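Local coordinates for protein cysteine protease (Xylella fastidiosa, PDB 3OIS) that binds the nucleotide UDP and probably cleaves peptide bonds as a papain-family (C1) cysteine peptidase, at residues 257-261 with 262-266; 268-271 with 272-275. All blocks are in the same frame, centred on the assembly; numbering follows the deposited sequence. Where two conformers were deposited one is given.

Contact 1 of 2, residues 257-261 with 262-266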
loop_
_atom_site.group_PDB
_atom_site.type_symbol
_atom_site.label_atom_id
_atom_site.label_comp_id
_atom_site.label_asym_id
_atom_site.label_seq_id
_atom_site.Cartn_x
_atom_site.Cartn_y
_atom_site.Cartn_z
ATOM N N TRP A 257 -6.804 5.037 -6.177
ATOM C CA TRP A 257 -7.866 4.909 -7.226
ATOM C C TRP A 257 -8.148 6.291 -7.811
ATOM O O TRP A 257 -9.229 6.517 -8.415
ATOM C CB TRP A 257 -9.165 4.304 -6.659
ATOM C CG TRP A 257 -8.967 2.849 -6.221
ATOM C CD1 TRP A 257 -7.900 1.999 -6.543
ATOM C CD2 TRP A 257 -9.771 2.139 -5.259
ATOM N NE1 TRP A 257 -8.072 0.756 -5.884
ATOM C CE2 TRP A 257 -9.201 0.849 -5.093
ATOM C CE3 TRP A 257 -10.958 2.450 -4.568
ATOM C CZ2 TRP A 257 -9.786 -0.108 -4.237
ATOM C CZ3 TRP A 257 -11.539 1.505 -3.740
ATOM C CH2 TRP A 257 -10.924 0.252 -3.537
ATOM N N GLY A 258 -7.147 7.162 -7.797
ATOM C CA GLY A 258 -7.359 8.548 -8.334
ATOM C C GLY A 258 -8.073 9.499 -7.377
ATOM O O GLY A 258 -8.541 9.093 -6.271
ATOM N N ASN A 259 -8.148 10.789 -7.792
ATOM C CA ASN A 259 -8.716 11.808 -6.885
ATOM C C ASN A 259 -10.207 12.128 -7.081
ATOM O O ASN A 259 -10.737 13.095 -6.428
ATOM C CB ASN A 259 -7.840 13.084 -6.868
ATOM C CG ASN A 259 -7.937 13.904 -8.161
ATOM O OD1 ASN A 259 -7.306 14.995 -8.259
ATOM N ND2 ASN A 259 -8.721 13.459 -9.118
ATOM N N ASN A 260 -10.889 11.318 -7.916
ATOM C CA ASN A 260 -12.306 11.549 -8.166
ATOM C C ASN A 260 -13.157 10.554 -7.402
ATOM O O ASN A 260 -14.354 10.399 -7.686
ATOM C CB ASN A 260 -12.600 11.474 -9.676
ATOM C CG ASN A 260 -11.811 12.477 -10.458
ATOM O OD1 ASN A 260 -11.201 12.136 -11.493
ATOM N ND2 ASN A 260 -11.752 13.737 -9.959
ATOM N N VAL A 261 -12.540 9.840 -6.462
ATOM C CA VAL A 261 -13.330 9.039 -5.504
ATOM C C VAL A 261 -12.974 9.451 -4.064
ATOM O O VAL A 261 -11.921 10.029 -3.847
ATOM C CB VAL A 261 -13.101 7.440 -5.731
ATOM C CG1 VAL A 261 -13.615 7.085 -7.130
ATOM C CG2 VAL A 261 -11.604 7.059 -5.464
ATOM N N GLY A 262 -13.809 9.120 -3.095
ATOM C CA GLY A 262 -13.568 9.467 -1.660
ATOM C C GLY A 262 -13.486 11.003 -1.577
ATOM O O GLY A 262 -14.200 11.691 -2.281
ATOM N N GLU A 263 -12.580 11.490 -0.726
ATOM C CA GLU A 263 -12.283 12.936 -0.532
ATOM C C GLU A 263 -10.886 13.106 -1.104
ATOM O O GLU A 263 -9.894 12.830 -0.431
ATOM C CB GLU A 263 -12.389 13.322 0.942
ATOM C CG GLU A 263 -13.799 13.324 1.479
ATOM C CD GLU A 263 -13.886 13.556 3.019
ATOM O OE1 GLU A 263 -12.874 13.390 3.723
ATOM O OE2 GLU A 263 -14.966 13.880 3.572
ATOM N N ASP A 264 -10.843 13.505 -2.380
ATOM C CA ASP A 264 -9.595 13.642 -3.135
ATOM C C ASP A 264 -8.784 12.378 -3.093
ATOM O O ASP A 264 -7.565 12.415 -3.032
ATOM C CB ASP A 264 -8.727 14.782 -2.611
ATOM C CG ASP A 264 -8.651 15.902 -3.557
ATOM O OD1 ASP A 264 -8.320 15.679 -4.769
ATOM O OD2 ASP A 264 -8.963 17.006 -3.061
ATOM N N GLY A 265 -9.484 11.263 -3.124
ATOM C CA GLY A 265 -8.738 9.978 -3.151
ATOM C C GLY A 265 -8.540 9.364 -1.773
ATOM O O GLY A 265 -7.992 8.239 -1.668
ATOM N N TYR A 266 -8.905 10.066 -0.704
ATOM C CA TYR A 266 -8.762 9.564 0.660
ATOM C C TYR A 266 -10.102 9.037 1.246
ATOM O O TYR A 266 -11.227 9.493 0.846
ATOM C CB TYR A 266 -8.241 10.677 1.606
ATOM C CG TYR A 266 -6.774 11.002 1.343
ATOM C CD1 TYR A 266 -6.361 11.755 0.174
ATOM C CD2 TYR A 266 -5.770 10.531 2.196
ATOM C CE1 TYR A 266 -5.028 12.039 -0.046
ATOM C CE2 TYR A 266 -4.408 10.810 1.921
ATOM C CZ TYR A 266 -4.055 11.512 0.794
ATOM O OH TYR A 266 -2.740 11.742 0.562
HETATM O O HOH W 1 -7.986 7.063 -4.434
HETATM O O HOH W 2 -13.451 13.233 -5.061
HETATM O O HOH W 3 -5.739 15.773 -5.626
#
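Gly-258 turns its carbonyl oxygen toward Gly-265, which has no side chain in the way, and O lies 3.2 Å from Gly-265 CA. A water donates to both Gly-258 O and Gly-265 O and accepts from Trp-257 N, joining the loop's ends. Asn-259 comes next, its CG between the backbone N and the carbonyl carbon (chi1 72°). That brings its side chain alongside the modelled conformer of Asp-264, one of two, the planes turned well away from coplanar; Asn-259 CB is 3.4 Å from Asp-264 OD1 and a water donates to both OD1 atoms, a tentative pairing. The backbone adds a CA-H...O contact of 3.5 Å from Asp-264 CA to Asn-259 O. This loop between strands 250-254 and 266-270 of the papain-like domain runs into a type I' turn, closed in both directions, Tyr-266 N to Glu-263 O and Glu-263 N to Tyr-266 O, both 2.9 Å, the pattern of a two-residue beta hairpin. Val-261 meets it by its carbonyl: Gly-265 N reaches Val-261 O at 2.8 Å, almost in line with the C=O bond (175°), although the N-H...O angle is only 134°. Gly-262 follows at positive phi, a water joining its O to Asn-259 O.

Contact 2 of 2, residues 268-271 with 272-275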
loop_
_atom_site.group_PDB
_atom_site.type_symbol
_atom_site.label_atom_id
_atom_site.label_comp_id
_atom_site.label_asym_id
_atom_site.label_seq_id
_atom_site.Cartn_x
_atom_site.Cartn_y
_atom_site.Cartn_z
ATOM N N TRP A 268 -12.038 7.065 5.052
ATOM C CA TRP A 268 -12.015 6.832 6.483
ATOM C C TRP A 268 -12.389 5.404 6.753
ATOM O O TRP A 268 -13.434 4.913 6.228
ATOM C CB TRP A 268 -13.095 7.670 7.176
ATOM C CG TRP A 268 -12.819 9.195 7.321
ATOM C CD1 TRP A 268 -13.597 10.218 6.799
ATOM C CD2 TRP A 268 -11.820 9.835 8.150
ATOM N NE1 TRP A 268 -13.115 11.450 7.217
ATOM C CE2 TRP A 268 -12.013 11.249 8.012
ATOM C CE3 TRP A 268 -10.742 9.362 8.926
ATOM C CZ2 TRP A 268 -11.171 12.175 8.615
ATOM C CZ3 TRP A 268 -9.960 10.300 9.596
ATOM C CH2 TRP A 268 -10.158 11.686 9.396
ATOM N N MET A 269 -11.543 4.726 7.548
ATOM C CA MET A 269 -11.741 3.330 7.905
ATOM C C MET A 269 -12.070 3.251 9.419
ATOM O O MET A 269 -11.289 3.711 10.196
ATOM C CB MET A 269 -10.464 2.479 7.666
ATOM C CG MET A 269 -10.720 1.001 8.086
ATOM S SD MET A 269 -9.259 -0.051 7.614
ATOM C CE MET A 269 -9.604 -0.283 5.848
ATOM N N PRO A 270 -13.167 2.603 9.820
ATOM C CA PRO A 270 -13.530 2.552 11.254
ATOM C C PRO A 270 -12.465 1.862 12.117
ATOM O O PRO A 270 -11.812 0.932 11.665
ATOM C CB PRO A 270 -14.799 1.668 11.300
ATOM C CG PRO A 270 -15.275 1.565 9.836
ATOM C CD PRO A 270 -14.122 1.905 8.940
ATOM N N TYR A 271 -12.290 2.325 13.351
ATOM C CA TYR A 271 -11.452 1.617 14.297
ATOM C C TYR A 271 -11.724 0.128 14.393
ATOM O O TYR A 271 -10.785 -0.672 14.474
ATOM C CB TYR A 271 -11.682 2.239 15.699
ATOM C CG TYR A 271 -11.016 3.595 15.865
ATOM C CD1 TYR A 271 -10.432 4.293 14.788
ATOM C CD2 TYR A 271 -11.013 4.235 17.100
ATOM C CE1 TYR A 271 -9.842 5.553 14.986
ATOM C CE2 TYR A 271 -10.423 5.546 17.285
ATOM C CZ TYR A 271 -9.852 6.190 16.232
ATOM O OH TYR A 271 -9.268 7.456 16.388
ATOM N N GLU A 272 -13.007 -0.252 14.351
ATOM C CA GLU A 272 -13.387 -1.690 14.492
ATOM C C GLU A 272 -13.011 -2.495 13.228
ATOM O O GLU A 272 -12.949 -3.744 13.269
ATOM C CB GLU A 272 -14.916 -1.795 14.689
ATOM C CG GLU A 272 -15.546 -1.066 15.932
ATOM C CD GLU A 272 -15.717 0.499 15.824
ATOM O OE1 GLU A 272 -16.109 1.100 16.880
ATOM O OE2 GLU A 272 -15.454 1.150 14.739
ATOM N N TYR A 273 -12.803 -1.807 12.123
ATOM C CA TYR A 273 -12.425 -2.496 10.896
ATOM C C TYR A 273 -10.915 -2.766 10.980
ATOM O O TYR A 273 -10.470 -3.922 10.879
ATOM C CB TYR A 273 -12.784 -1.575 9.738
ATOM C CG TYR A 273 -12.822 -2.221 8.343
ATOM C CD1 TYR A 273 -13.950 -2.027 7.562
ATOM C CD2 TYR A 273 -11.768 -3.020 7.822
ATOM C CE1 TYR A 273 -14.044 -2.525 6.315
ATOM C CE2 TYR A 273 -11.892 -3.612 6.541
ATOM C CZ TYR A 273 -13.014 -3.311 5.774
ATOM O OH TYR A 273 -13.201 -3.843 4.514
ATOM N N ILE A 274 -10.116 -1.704 11.153
ATOM C CA ILE A 274 -8.671 -1.883 11.132
ATOM C C ILE A 274 -8.125 -2.820 12.230
ATOM O O ILE A 274 -7.085 -3.471 12.030
ATOM C CB ILE A 274 -7.965 -0.482 11.184
ATOM C CG1 ILE A 274 -6.586 -0.554 10.530
ATOM C CG2 ILE A 274 -7.970 0.018 12.666
ATOM C CD1 ILE A 274 -5.902 0.906 10.269
ATOM N N SER A 275 -8.807 -2.883 13.369
ATOM C CA SER A 275 -8.329 -3.670 14.495
ATOM C C SER A 275 -8.811 -5.112 14.448
ATOM O O SER A 275 -8.379 -5.876 15.268
ATOM C CB SER A 275 -8.780 -2.973 15.807
ATOM O OG SER A 275 -10.176 -3.098 15.973
#
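Met-269 lays its thioether across Tyr-273 at about a right angle. CE sits over one face of the ring, 3.9 Å above the plane and shifted toward the rim, while SD stands obliquely, 4.6 Å from the ring centroid, in a Met-aromatic contact. SD also touches Ile-274, whose CB is 3.8 Å away. Met-269 runs extended as far as SD, and the bend at chi3 (-80°) carries CE back over the tyrosine. Pro-270 lies side by side with Tyr-273, and Pro-270 CD is 3.8 Å from Tyr-273 CB.

Behind these side chains is the start of a short helix with Pro-270 at the N-cap position. The Pro-270 carbonyl accepts two N-H groups: Ile-274 N at 3.2 Å from Pro-270 O, nearly straight, and Tyr-273 N at 2.9 Å, which comes from well above the carbonyl plane. One residue on, Tyr-271 O is also gripped twice, by Ser-275 N and by Ser-275 OG (2.9 Å), from opposite faces of its plane. The serine hydroxyl can fold back because chi1 (71°) places OG between its backbone N and carbonyl carbon. Glu-272 curls back so that OE2 comes to 3.5 Å from Pro-270 CB, while OE1 pairs with Arg-249.

Further out, Tyr-273 OH bonds to Ser-209 O and Tyr-271 OH to Asp-246. Met-269 and Ile-274 both rest on Phe-206 of strand 204-211, and helix 191-199 meets Tyr-271, Ile-274 and Ser-275.

Along the chain the two contacts come in series, neither enclosing nor crossing the other. Contact 1 comes first, folding the loop that follows strand 250-254 back on itself and delivering the chain into strand 266-270, which pairs antiparallel with 250-254. That strand then carries it to contact 2, about 18 Å away between centres, where the strand gives way to helix 271-274 before strand 280-287. The two touch where Glu-263 OE1 comes within 4.0 Å of Trp-268 NE1, a packing approach. Arg-252 of strand 250-254 serves both ends of it, through a salt bridge to Glu-263 and a cation-pi contact with Trp-268. Both contacts lie away from the UDP pocket.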